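Local coordinates for putative iron-uptake ABC transport system,periplasmic iron-binding protein (PDB 3E13) that binds ferric iron in the periplasm, probably delivering it to an ABC transporter for uptake into the cell, at residues A[229-234]-A[289-294]. Numbering follows the deposited sequence.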
loop_
_atom_site.group_PDB
_atom_site.type_symbol
_atom_site.label_atom_id
_atom_site.label_comp_id
_atom_site.label_asym_id
_atom_site.label_seq_id
_atom_site.Cartn_x
_atom_site.Cartn_y
_atom_site.Cartn_z
ATOM N N ARG A 229 10.916 -15.706 6.276
ATOM C CA ARG A 229 9.592 -15.283 6.702
ATOM C C ARG A 229 8.614 -14.892 5.597
ATOM O O ARG A 229 7.400 -14.830 5.839
ATOM C CB ARG A 229 9.740 -14.142 7.717
ATOM C CG ARG A 229 10.243 -12.809 7.185
ATOM C CD ARG A 229 10.116 -11.708 8.172
ATOM N NE ARG A 229 10.539 -10.389 7.717
ATOM C CZ ARG A 229 11.645 -9.769 8.037
ATOM N NH1 ARG A 229 12.585 -10.378 8.757
ATOM N NH2 ARG A 229 11.817 -8.506 7.652
ATOM N N GLY A 230 9.121 -14.661 4.384
ATOM C CA GLY A 230 8.321 -14.221 3.254
ATOM C C GLY A 230 8.204 -12.710 3.133
ATOM O O GLY A 230 8.703 -11.914 3.958
ATOM N N THR A 231 7.517 -12.336 2.062
ATOM C CA THR A 231 7.499 -10.972 1.575
ATOM C C THR A 231 6.485 -10.124 2.358
ATOM O O THR A 231 5.404 -10.568 2.756
ATOM C CB THR A 231 7.135 -11.075 0.056
ATOM O OG1 THR A 231 8.238 -11.676 -0.676
ATOM C CG2 THR A 231 6.835 -9.677 -0.547
ATOM N N HIS A 232 6.828 -8.839 2.502
ATOM C CA HIS A 232 5.968 -7.837 3.113
ATOM C C HIS A 232 4.691 -7.583 2.311
ATOM O O HIS A 232 4.740 -7.243 1.157
ATOM C CB HIS A 232 6.728 -6.521 3.257
ATOM C CG HIS A 232 5.952 -5.452 3.961
ATOM N ND1 HIS A 232 5.532 -4.271 3.357
ATOM C CD2 HIS A 232 5.503 -5.407 5.225
ATOM C CE1 HIS A 232 4.891 -3.536 4.258
ATOM N NE2 HIS A 232 4.875 -4.192 5.401
ATOM N N ILE A 233 3.571 -7.864 2.964
ATOM C CA ILE A 233 2.242 -7.556 2.483
ATOM C C ILE A 233 1.709 -6.330 3.244
ATOM O O ILE A 233 1.853 -6.229 4.488
ATOM C CB ILE A 233 1.316 -8.757 2.749
ATOM C CG1 ILE A 233 1.819 -9.993 1.969
ATOM C CG2 ILE A 233 -0.100 -8.430 2.372
ATOM C CD1 ILE A 233 1.782 -9.854 0.535
ATOM N N ASN A 234 1.108 -5.398 2.502
ATOM C CA ASN A 234 0.379 -4.270 3.052
ATOM C C ASN A 234 -1.002 -4.301 2.409
ATOM O O ASN A 234 -1.244 -5.072 1.450
ATOM C CB ASN A 234 1.142 -2.960 2.743
ATOM C CG ASN A 234 0.729 -1.781 3.630
ATOM O OD1 ASN A 234 -0.267 -1.816 4.372
ATOM N ND2 ASN A 234 1.527 -0.711 3.572
ATOM N N GLY A 289 4.113 -14.019 -10.450
ATOM C CA GLY A 289 4.580 -15.288 -9.922
ATOM C C GLY A 289 4.011 -15.607 -8.550
ATOM O O GLY A 289 3.383 -14.773 -7.916
ATOM N N THR A 290 4.218 -16.841 -8.099
ATOM C CA THR A 290 3.783 -17.247 -6.771
ATOM C C THR A 290 4.931 -16.920 -5.795
ATOM O O THR A 290 6.121 -16.789 -6.182
ATOM C CB THR A 290 3.440 -18.735 -6.718
ATOM O OG1 THR A 290 4.532 -19.485 -7.249
ATOM C CG2 THR A 290 2.214 -19.022 -7.595
ATOM N N PHE A 291 4.585 -16.708 -4.544
ATOM C CA PHE A 291 5.561 -16.331 -3.533
ATOM C C PHE A 291 5.048 -16.582 -2.121
ATOM O O PHE A 291 3.841 -16.636 -1.903
ATOM C CB PHE A 291 5.954 -14.856 -3.670
ATOM C CG PHE A 291 4.819 -13.890 -3.464
ATOM C CD1 PHE A 291 4.757 -13.106 -2.332
ATOM C CD2 PHE A 291 3.870 -13.679 -4.478
ATOM C CE1 PHE A 291 3.735 -12.218 -2.150
ATOM C CE2 PHE A 291 2.837 -12.783 -4.298
ATOM C CZ PHE A 291 2.798 -12.033 -3.125
ATOM N N LYS A 292 5.984 -16.730 -1.189
ATOM C CA LYS A 292 5.679 -16.823 0.242
ATOM C C LYS A 292 5.437 -15.440 0.797
ATOM O O LYS A 292 6.238 -14.570 0.570
ATOM C CB LYS A 292 6.874 -17.408 0.978
ATOM C CG LYS A 292 7.006 -18.903 0.768
ATOM C CD LYS A 292 8.242 -19.529 1.475
ATOM C CE LYS A 292 8.616 -19.033 2.856
ATOM N NZ LYS A 292 9.895 -19.681 3.343
ATOM N N GLU A 293 4.357 -15.297 1.550
ATOM C CA GLU A 293 3.973 -14.039 2.210
ATOM C C GLU A 293 4.301 -14.078 3.692
ATOM O O GLU A 293 4.163 -15.101 4.354
ATOM C CB GLU A 293 2.458 -13.826 2.123
ATOM C CG GLU A 293 1.955 -13.722 0.723
ATOM C CD GLU A 293 0.444 -13.575 0.631
ATOM O OE1 GLU A 293 -0.249 -13.374 1.669
ATOM O OE2 GLU A 293 -0.016 -13.635 -0.513
ATOM N N ASP A 294 4.726 -12.944 4.238
ATOM C CA ASP A 294 4.900 -12.841 5.647
ATOM C C ASP A 294 3.537 -13.110 6.316
ATOM O O ASP A 294 2.478 -12.573 5.879
ATOM C CB ASP A 294 5.384 -11.423 5.981
ATOM C CG ASP A 294 5.885 -11.271 7.392
ATOM O OD1 ASP A 294 6.698 -10.291 7.613
ATOM O OD2 ASP A 294 5.548 -12.038 8.322
HETATM O O HOH W 1 8.521 -9.697 5.663
#
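Thr231 and Glu293 form a single beta bridge where two stretches of chain cross, their end-to-end directions 94° apart, a compact example of how one bridge can join a loop to the chain leading into a strand. Both bonds use the backbone of Thr231: its N gives an almost straight hydrogen bond to Lys292 O (3.0 Å), and its O accepts an equally straight one from Asp294 N (2.9 Å). Gly230 lets the chains come this close, its CA packing 3.4 Å from Lys292 O with no side chain between the two backbones.

On one flank of the bridge, Asp294 reaches Arg229. Arg229 NE and Asp294 OD1 are joined only by a long salt bridge (3.8 Å), with the guanidinium and carboxylate planes turned 45° apart. A water fills in, accepting from Arg229 NE at the guanidinium edge and donating to Asp294 OD1 (2.7 Å) and Gly230 O. Asp294 OD2 accepts from Ile296 N, two residues further on, and OD1 also takes a hydrogen bond from Asn154 ND2, while Asp155 forms a salt bridge with Arg229 NH1.

Apolar contacts line the other flank. With CG anti to the carbonyl carbon (chi1 -61°), Glu293 lays its extended chain across Ile233, Glu293 CG against Ile233 CD1 at 3.9 Å, while its carboxylate goes on to Lys101. Ile233 CD1 also meets the edge of the Phe291 ring at CE1 (4.1 Å), and Thr231 CB approaches CD1 of the same ring, which stacks on Phe223.

The ferric ion lies about 13 Å from the Ile233 side chain, outside this contact. Thus the loop between helices 283-288 and 298-302 is fastened to the chain entering strand 233-241, which pairs with strands 97-109 and 55-58, consistent with a hinge strand of a periplasmic-binding-protein fold, while helix 142-155 provides Asn154 and Asp155.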